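Local coordinates for protein putative enoyl-CoA hydratase (Streptomyces coelicolor A3, PDB 3G64) that probably catalyses the reversible hydration of enoyl-CoA thioesters, acting as a trimeric member of the enoyl-CoA hydratase/isomerase (crotonase) family, at residues L131-D136 / I193-E198; I117-G122 / E207-L212; M160-L165 / R177-G182. One frame throughout, in Å; residues are numbered along the deposited sequence.

Contact 1: residues L131-D136 / I193-E198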
loop_
_atom_site.group_PDB
_atom_site.type_symbol
_atom_site.label_atom_id
_atom_site.label_comp_id
_atom_site.label_asym_id
_atom_site.label_seq_id
_atom_site.Cartn_x
_atom_site.Cartn_y
_atom_site.Cartn_z
ATOM N N LEU A 131 -17.981 -1.580 5.610
ATOM C CA LEU A 131 -17.957 -2.492 6.749
ATOM C C LEU A 131 -17.194 -3.770 6.385
ATOM O O LEU A 131 -16.374 -4.252 7.159
ATOM C CB LEU A 131 -19.388 -2.841 7.168
ATOM C CG LEU A 131 -20.107 -1.686 7.878
ATOM C CD1 LEU A 131 -21.536 -2.110 8.237
ATOM C CD2 LEU A 131 -19.307 -1.247 9.132
ATOM N N ALA A 132 -17.443 -4.294 5.194
ATOM C CA ALA A 132 -16.697 -5.460 4.729
ATOM C C ALA A 132 -15.195 -5.138 4.662
ATOM O O ALA A 132 -14.357 -5.900 5.125
ATOM C CB ALA A 132 -17.216 -5.913 3.356
ATOM N N LEU A 133 -14.865 -3.986 4.091
ATOM C CA LEU A 133 -13.468 -3.596 3.926
ATOM C C LEU A 133 -12.757 -3.425 5.285
ATOM O O LEU A 133 -11.560 -3.671 5.405
ATOM C CB LEU A 133 -13.436 -2.272 3.128
ATOM C CG LEU A 133 -12.105 -1.651 2.706
ATOM C CD1 LEU A 133 -11.377 -2.608 1.751
ATOM C CD2 LEU A 133 -12.375 -0.297 2.043
ATOM N N ALA A 134 -13.494 -3.021 6.317
ATOM C CA ALA A 134 -12.882 -2.784 7.625
ATOM C C ALA A 134 -12.587 -4.088 8.384
ATOM O O ALA A 134 -11.700 -4.143 9.237
ATOM C CB ALA A 134 -13.757 -1.859 8.475
ATOM N N ALA A 135 -13.341 -5.125 8.065
ATOM C CA ALA A 135 -13.163 -6.436 8.695
ATOM C C ALA A 135 -11.741 -6.936 8.485
ATOM O O ALA A 135 -11.057 -6.565 7.508
ATOM C CB ALA A 135 -14.193 -7.467 8.093
ATOM N N ASP A 136 -11.272 -7.761 9.408
ATOM C CA ASP A 136 -9.965 -8.359 9.245
ATOM C C ASP A 136 -9.977 -9.399 8.132
ATOM O O ASP A 136 -8.976 -9.541 7.388
ATOM C CB ASP A 136 -9.526 -8.956 10.582
ATOM C CG ASP A 136 -9.538 -7.892 11.687
ATOM O OD1 ASP A 136 -8.653 -7.009 11.643
ATOM O OD2 ASP A 136 -10.458 -7.897 12.539
ATOM N N ILE A 193 -7.661 -8.334 -7.011
ATOM C CA ILE A 193 -7.097 -7.092 -6.484
ATOM C C ILE A 193 -6.858 -7.095 -4.979
ATOM O O ILE A 193 -6.369 -6.097 -4.432
ATOM C CB ILE A 193 -7.875 -5.821 -6.928
ATOM C CG1 ILE A 193 -9.215 -5.690 -6.200
ATOM C CG2 ILE A 193 -8.055 -5.778 -8.460
ATOM C CD1 ILE A 193 -10.101 -4.546 -6.741
ATOM N N GLY A 194 -7.194 -8.188 -4.294
ATOM C CA GLY A 194 -6.878 -8.268 -2.869
ATOM C C GLY A 194 -7.999 -8.062 -1.850
ATOM O O GLY A 194 -7.737 -7.956 -0.640
ATOM N N LEU A 195 -9.240 -8.045 -2.319
ATOM C CA LEU A 195 -10.390 -7.819 -1.430
ATOM C C LEU A 195 -10.956 -9.070 -0.770
ATOM O O LEU A 195 -11.779 -8.945 0.139
ATOM C CB LEU A 195 -11.536 -7.157 -2.178
ATOM C CG LEU A 195 -11.436 -5.682 -2.492
ATOM C CD1 LEU A 195 -12.604 -5.268 -3.423
ATOM C CD2 LEU A 195 -11.453 -4.921 -1.180
ATOM N N ILE A 196 -10.535 -10.260 -1.217
ATOM C CA ILE A 196 -11.071 -11.514 -0.666
ATOM C C ILE A 196 -10.042 -12.291 0.126
ATOM O O ILE A 196 -8.945 -12.556 -0.382
ATOM C CB ILE A 196 -11.555 -12.453 -1.794
ATOM C CG1 ILE A 196 -12.562 -11.729 -2.683
ATOM C CG2 ILE A 196 -12.129 -13.778 -1.227
ATOM C CD1 ILE A 196 -13.728 -11.220 -1.923
ATOM N N SER A 197 -10.394 -12.694 1.350
ATOM C CA SER A 197 -9.483 -13.499 2.178
ATOM C C SER A 197 -9.664 -14.999 1.921
ATOM O O SER A 197 -8.711 -15.769 1.984
ATOM C CB SER A 197 -9.729 -13.213 3.663
ATOM O OG SER A 197 -9.869 -11.813 3.878
ATOM N N GLU A 198 -10.901 -15.398 1.649
ATOM C CA GLU A 198 -11.228 -16.779 1.290
ATOM C C GLU A 198 -12.415 -16.804 0.348
ATOM O O GLU A 198 -13.464 -16.248 0.654
ATOM C CB GLU A 198 -11.566 -17.612 2.518
ATOM C CG GLU A 198 -11.967 -19.036 2.134
ATOM C CD GLU A 198 -12.306 -19.904 3.321
ATOM O OE1 GLU A 198 -12.087 -19.466 4.473
ATOM O OE2 GLU A 198 -12.794 -21.033 3.088
HETATM O O HOH W 1 -7.665 -10.930 5.240
#
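Leu133 and Leu195 meet through a single methyl from each side chain, CD1 of Leu133 lying 3.7 Å from CD2 of Leu195. The two side chains run obliquely to one another, and neither CB is aimed straight across the gap; it is the branched ends that bend inward. In Leu133 this follows from a CG held anti to the backbone N (chi1 -176°), while in Leu195 CG lies anti to the carbonyl carbon instead (chi1 -76°). Leucine suits both places because its forked end can span CA atoms that stand 7.5 Å apart. Both side chains have further neighbours: Leu133 packs on Leu165 and Val169 of helix 162-170, and Leu195 on Phe146.

A few residues on, the contact turns polar. Ser197 points its CB toward the helix end, but its OG stays 4.3 Å from Asp136 O, and one water fills the step. This water donates to Asp136 O at 2.9 Å and accepts the hydroxyl proton of Ser197 OG at 2.7 Å. A small hydroxyl is apt here, since OG is also hydrogen-bonded to the backbone N of Arg138. CB of Asp136 points away from Ser197, and its carboxylate is held by salt bridges to Lys228 and Arg110.

Each segment contains a helix end. Ala135 is the first residue to depart from helical angles after helix 127-134, and Gly194 closes helix 187-193 in a Schellman motif at a phi of 104°, where a CB would press on the preceding carbonyl. The contact thus joins the end of helix 127-134 to the loop that leads into edge strand 198-199, beside strand 137-140, within the alpha/beta spiral core of the crotonase fold.

Contact 2: residues I117-G122 / E207-L212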
loop_
_atom_site.group_PDB
_atom_site.type_symbol
_atom_site.label_atom_id
_atom_site.label_comp_id
_atom_site.label_asym_id
_atom_site.label_seq_id
_atom_site.Cartn_x
_atom_site.Cartn_y
_atom_site.Cartn_z
ATOM N N ILE A 117 -14.789 -10.975 11.076
ATOM C CA ILE A 117 -14.894 -11.685 9.810
ATOM C C ILE A 117 -16.220 -11.312 9.125
ATOM O O ILE A 117 -17.291 -11.443 9.721
ATOM C CB ILE A 117 -14.869 -13.214 10.082
ATOM C CG1 ILE A 117 -13.567 -13.579 10.803
ATOM C CG2 ILE A 117 -15.125 -14.027 8.794
ATOM C CD1 ILE A 117 -13.739 -14.680 11.802
ATOM N N ALA A 118 -16.155 -10.825 7.890
ATOM C CA ALA A 118 -17.386 -10.537 7.136
ATOM C C ALA A 118 -17.749 -11.710 6.239
ATOM O O ALA A 118 -16.925 -12.168 5.424
ATOM C CB ALA A 118 -17.236 -9.248 6.314
ATOM N N ALA A 119 -18.967 -12.218 6.413
ATOM C CA ALA A 119 -19.453 -13.361 5.638
ATOM C C ALA A 119 -20.224 -12.791 4.457
ATOM O O ALA A 119 -21.360 -12.327 4.624
ATOM C CB ALA A 119 -20.386 -14.239 6.516
ATOM N N LEU A 120 -19.617 -12.793 3.273
ATOM C CA LEU A 120 -20.161 -12.022 2.148
ATOM C C LEU A 120 -20.826 -12.868 1.066
ATOM O O LEU A 120 -20.346 -13.952 0.728
ATOM C CB LEU A 120 -19.057 -11.195 1.479
ATOM C CG LEU A 120 -18.244 -10.221 2.355
ATOM C CD1 LEU A 120 -17.181 -9.586 1.492
ATOM C CD2 LEU A 120 -19.173 -9.163 2.915
ATOM N N HIS A 121 -21.888 -12.314 0.486
ATOM C CA HIS A 121 -22.618 -12.932 -0.628
ATOM C C HIS A 121 -23.512 -11.825 -1.188
ATOM O O HIS A 121 -23.850 -10.875 -0.460
ATOM C CB HIS A 121 -23.475 -14.101 -0.135
ATOM C CG HIS A 121 -24.448 -13.715 0.938
ATOM N ND1 HIS A 121 -25.778 -13.452 0.682
ATOM C CD2 HIS A 121 -24.273 -13.513 2.268
ATOM C CE1 HIS A 121 -26.381 -13.111 1.806
ATOM N NE2 HIS A 121 -25.490 -13.134 2.783
ATOM N N GLY A 122 -23.864 -11.934 -2.470
ATOM C CA GLY A 122 -24.647 -10.923 -3.154
ATOM C C GLY A 122 -24.078 -9.521 -2.910
ATOM O O GLY A 122 -22.863 -9.359 -2.775
ATOM N N GLU A 207 -21.075 -20.559 6.572
ATOM C CA GLU A 207 -20.497 -21.737 7.193
ATOM C C GLU A 207 -18.979 -21.591 7.265
ATOM O O GLU A 207 -18.363 -21.835 8.308
ATOM C CB GLU A 207 -20.908 -22.967 6.384
ATOM C CG GLU A 207 -20.052 -24.181 6.609
ATOM C CD GLU A 207 -20.569 -25.401 5.841
ATOM O OE1 GLU A 207 -20.786 -25.307 4.608
ATOM O OE2 GLU A 207 -20.761 -26.452 6.487
ATOM N N ALA A 208 -18.370 -21.158 6.166
ATOM C CA ALA A 208 -16.918 -20.972 6.160
ATOM C C ALA A 208 -16.495 -19.835 7.114
ATOM O O ALA A 208 -15.464 -19.928 7.758
ATOM C CB ALA A 208 -16.419 -20.700 4.744
ATOM N N ALA A 209 -17.320 -18.796 7.241
ATOM C CA ALA A 209 -16.999 -17.701 8.168
ATOM C C ALA A 209 -17.019 -18.214 9.591
ATOM O O ALA A 209 -16.159 -17.901 10.402
ATOM C CB ALA A 209 -17.981 -16.545 7.998
ATOM N N ARG A 210 -18.017 -19.033 9.889
ATOM C CA ARG A 210 -18.130 -19.624 11.211
ATOM C C ARG A 210 -16.944 -20.559 11.529
ATOM O O ARG A 210 -16.483 -20.618 12.668
ATOM C CB ARG A 210 -19.449 -20.392 11.327
ATOM C CG ARG A 210 -19.587 -21.090 12.652
ATOM C CD ARG A 210 -20.896 -21.831 12.759
ATOM N NE ARG A 210 -20.775 -22.849 13.791
ATOM C CZ ARG A 210 -21.570 -23.903 13.909
ATOM N NH1 ARG A 210 -22.574 -24.082 13.053
ATOM N NH2 ARG A 210 -21.356 -24.776 14.887
ATOM N N THR A 211 -16.474 -21.293 10.523
ATOM C CA THR A 211 -15.336 -22.208 10.697
ATOM C C THR A 211 -14.078 -21.373 10.962
ATOM O O THR A 211 -13.294 -21.661 11.876
ATOM C CB THR A 211 -15.145 -23.129 9.444
ATOM O OG1 THR A 211 -16.256 -24.039 9.326
ATOM C CG2 THR A 211 -13.849 -23.935 9.523
ATOM N N LEU A 212 -13.903 -20.309 10.182
ATOM C CA LEU A 212 -12.744 -19.444 10.385
ATOM C C LEU A 212 -12.789 -18.802 11.778
ATOM O O LEU A 212 -11.774 -18.714 12.452
ATOM C CB LEU A 212 -12.639 -18.380 9.289
ATOM C CG LEU A 212 -11.589 -17.295 9.555
ATOM C CD1 LEU A 212 -10.193 -17.889 9.657
ATOM C CD2 LEU A 212 -11.637 -16.287 8.428
#
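Ala119 and Ala209 form the tight centre of this contact, their CB atoms 3.6 Å apart and their CA atoms only 5.6 Å. Two alanines are what let helix 205-217 come down so near the sheet: the axes of strand 117-120 and helix 207-212 approach to 8.1 Å and run almost antiparallel, at 164°. Beside this pair, Ile117 uses both of its branches. CG2, anti to the backbone N, reaches Ala209 CB at 3.9 Å, whereas CG1, with chi1 at -59°, carries CD1 toward Leu212 and to within 4.1 Å of its CG. Leu212 crosses the isoleucine at a slant, its CD2 coming against CG1.

The arrangement is the layered alpha/beta packing of the crotonase fold, in which helices clothe both faces of the main sheet. Ile117 and Ala119 face helix 205-217; Ala118, between them, turns its CB to the reverse side, where helix 127-134 lies. A beta-branched residue is well placed at Ile117, being compatible with extended backbone angles while offering two carbon arms to the helix. Cutting Ile117 back to an alanine would remove CG1, CG2 and CD1, and would probably leave Leu212 without a partner on this strand segment and a gap beside Ala209.

Away from the sheet the character changes. Glu207, Arg210 and Thr211 occupy the solvent side of the helix and do not touch the strand; CB of Arg210 points away from the strand, and Glu207 OE1 forms a salt bridge with Arg204. Leu212 lies at a different boundary, since besides Ile117 it packs on Phe137 and Val139 of the sheet and on Leu181 of the second subunit. At the far end of the strand segment, His121 and Gly122 lead away from the helix, and His121 NE2 is hydrogen-bonded to Gly69 O.

Contact 3: residues M160-L165 / R177-G182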
loop_
_atom_site.group_PDB
_atom_site.type_symbol
_atom_site.label_atom_id
_atom_site.label_comp_id
_atom_site.label_asym_id
_atom_site.label_seq_id
_atom_site.Cartn_x
_atom_site.Cartn_y
_atom_site.Cartn_z
HETATM N N MSE A 160 -16.802 7.299 5.654
HETATM C CA MSE A 160 -16.531 6.449 6.810
HETATM C C MSE A 160 -15.223 5.640 6.714
HETATM O O MSE A 160 -15.140 4.482 7.146
HETATM C CB MSE A 160 -17.768 5.569 7.109
HETATM C CG MSE A 160 -18.164 4.596 6.005
HETATM SE SE MSE A 160 -20.018 3.924 6.241
HETATM C CE MSE A 160 -19.735 2.662 7.713
ATOM N N GLY A 161 -14.179 6.269 6.180
ATOM C CA GLY A 161 -12.867 5.637 6.147
ATOM C C GLY A 161 -12.490 4.915 4.863
ATOM O O GLY A 161 -11.388 4.400 4.755
ATOM N N ALA A 162 -13.389 4.869 3.888
ATOM C CA ALA A 162 -13.137 4.092 2.673
ATOM C C ALA A 162 -11.915 4.590 1.901
ATOM O O ALA A 162 -11.192 3.809 1.335
ATOM C CB ALA A 162 -14.372 4.115 1.760
ATOM N N ALA A 163 -11.693 5.895 1.867
ATOM C CA ALA A 163 -10.573 6.411 1.098
ATOM C C ALA A 163 -9.247 6.232 1.847
ATOM O O ALA A 163 -8.163 6.334 1.246
ATOM C CB ALA A 163 -10.782 7.886 0.734
ATOM N N TYR A 164 -9.330 5.964 3.144
ATOM C CA TYR A 164 -8.135 5.565 3.901
ATOM C C TYR A 164 -7.881 4.063 3.705
ATOM O O TYR A 164 -6.761 3.631 3.350
ATOM C CB TYR A 164 -8.337 5.876 5.388
ATOM C CG TYR A 164 -7.267 5.324 6.308
ATOM C CD1 TYR A 164 -6.104 6.066 6.598
ATOM C CD2 TYR A 164 -7.416 4.066 6.899
ATOM C CE1 TYR A 164 -5.111 5.552 7.452
ATOM C CE2 TYR A 164 -6.427 3.533 7.751
ATOM C CZ TYR A 164 -5.289 4.275 8.030
ATOM O OH TYR A 164 -4.330 3.727 8.885
ATOM N N LEU A 165 -8.909 3.249 3.931
ATOM C CA LEU A 165 -8.683 1.802 3.877
ATOM C C LEU A 165 -8.459 1.283 2.459
ATOM O O LEU A 165 -7.583 0.456 2.232
ATOM C CB LEU A 165 -9.858 1.068 4.486
ATOM C CG LEU A 165 -10.007 1.219 5.999
ATOM C CD1 LEU A 165 -11.387 0.674 6.429
ATOM C CD2 LEU A 165 -8.862 0.504 6.749
ATOM N N ARG A 177 -10.281 4.139 -8.963
ATOM C CA ARG A 177 -11.281 3.704 -9.939
ATOM C C ARG A 177 -12.543 3.270 -9.196
ATOM O O ARG A 177 -13.648 3.652 -9.552
ATOM C CB ARG A 177 -10.694 2.532 -10.763
ATOM C CG ARG A 177 -11.615 1.855 -11.754
ATOM C CD ARG A 177 -10.795 0.870 -12.614
ATOM N NE ARG A 177 -10.077 -0.160 -11.838
ATOM C CZ ARG A 177 -10.645 -1.296 -11.431
ATOM N NH1 ARG A 177 -11.920 -1.527 -11.723
ATOM N NH2 ARG A 177 -9.952 -2.214 -10.749
ATOM N N LEU A 178 -12.373 2.470 -8.150
ATOM C CA LEU A 178 -13.524 1.908 -7.459
ATOM C C LEU A 178 -14.357 3.015 -6.797
ATOM O O LEU A 178 -15.586 3.029 -6.874
ATOM C CB LEU A 178 -13.034 0.930 -6.387
ATOM C CG LEU A 178 -13.042 -0.551 -6.787
ATOM C CD1 LEU A 178 -12.268 -0.733 -8.067
ATOM C CD2 LEU A 178 -12.430 -1.380 -5.629
ATOM N N LEU A 179 -13.669 3.925 -6.119
ATOM C CA LEU A 179 -14.351 4.967 -5.352
ATOM C C LEU A 179 -14.883 6.073 -6.231
ATOM O O LEU A 179 -15.916 6.653 -5.948
ATOM C CB LEU A 179 -13.415 5.575 -4.305
ATOM C CG LEU A 179 -13.056 4.630 -3.149
ATOM C CD1 LEU A 179 -12.061 5.315 -2.210
ATOM C CD2 LEU A 179 -14.315 4.248 -2.417
HETATM N N MSE A 180 -14.197 6.410 -7.302
HETATM C CA MSE A 180 -14.772 7.505 -8.059
HETATM C C MSE A 180 -15.932 7.124 -8.984
HETATM O O MSE A 180 -16.882 7.886 -9.136
HETATM C CB MSE A 180 -13.727 8.245 -8.839
HETATM C CG MSE A 180 -14.021 9.706 -8.630
HETATM SE SE MSE A 180 -12.959 10.799 -9.716
HETATM C CE MSE A 180 -11.290 10.364 -8.867
ATOM N N LEU A 181 -15.847 5.965 -9.614
ATOM C CA LEU A 181 -16.899 5.581 -10.569
ATOM C C LEU A 181 -18.017 4.777 -9.915
ATOM O O LEU A 181 -19.128 4.736 -10.429
ATOM C CB LEU A 181 -16.295 4.758 -11.718
ATOM C CG LEU A 181 -15.256 5.494 -12.596
ATOM C CD1 LEU A 181 -14.578 4.555 -13.635
ATOM C CD2 LEU A 181 -15.930 6.652 -13.278
ATOM N N GLY A 182 -17.703 4.083 -8.818
ATOM C CA GLY A 182 -18.712 3.313 -8.118
ATOM C C GLY A 182 -19.239 2.103 -8.894
ATOM O O GLY A 182 -20.370 1.685 -8.672
#
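The start of helix 162-170 lies beside the end of helix 172-181, with the CA atoms of Ala163 and Leu179 7.6 Å apart at the nearest point of the two backbones. Leu179 is the one residue that reaches across, and it spreads its two methyls over consecutive alanines. CD1 sits against the backbone of the first turn, 3.8 Å from Ala163 CA, and lies 4.1 Å from Ala163 CB; CD2 faces Ala162 CB at 4.2 Å. CG lies anti to the carbonyl carbon (chi1 -69°), a setting that directs the fork at the neighbouring helix. Alanines fit opposite it because their short side chains let a leucine methyl come down onto the main chain itself, where CD1 also brushes Ala162 O.

Glycines lie near both helix ends. Gly161 is the N-cap, its carbonyl O accepting the N-H of Leu165 at 2.9 Å; at its phi of 96° a side chain would collide with the carbonyl before it. Gly182 follows helix 172-181 with positive phi, which glycine adopts readily.

Another subunit approaches the same region. Leu179 packs on Leu231 of the third subunit, which extends the apolar join, and Ala163 packs on Glu234 of that subunit, while its Asp246 adds a polar tie at the helix start, OD2 being hydrogen-bonded to Gly161 N. This layout, in which C-terminal helices of one chain pack on the core helices of the next, is characteristic of the crotonase-family trimer.

The three contacts are nested along the chain, contact 3 inside the loop closed by contact 1, and contact 1 inside that of contact 2. Contact 1 lies between the other two: its centre is 11 Å from that of contact 2 and 14 Å from that of contact 3. It touches contact 2 where Ala132 CB meets Leu120 CD2 at 3.8 Å, and contact 3 where Leu133 CD2 meets Leu165 CB, also at 3.8 Å. Contacts 2 and 3 stay apart, their nearest atoms about 12 Å distant. Bound zinc lies well away, about 12 Å from the side chain of Leu133 and about 13 Å from that of Ala163.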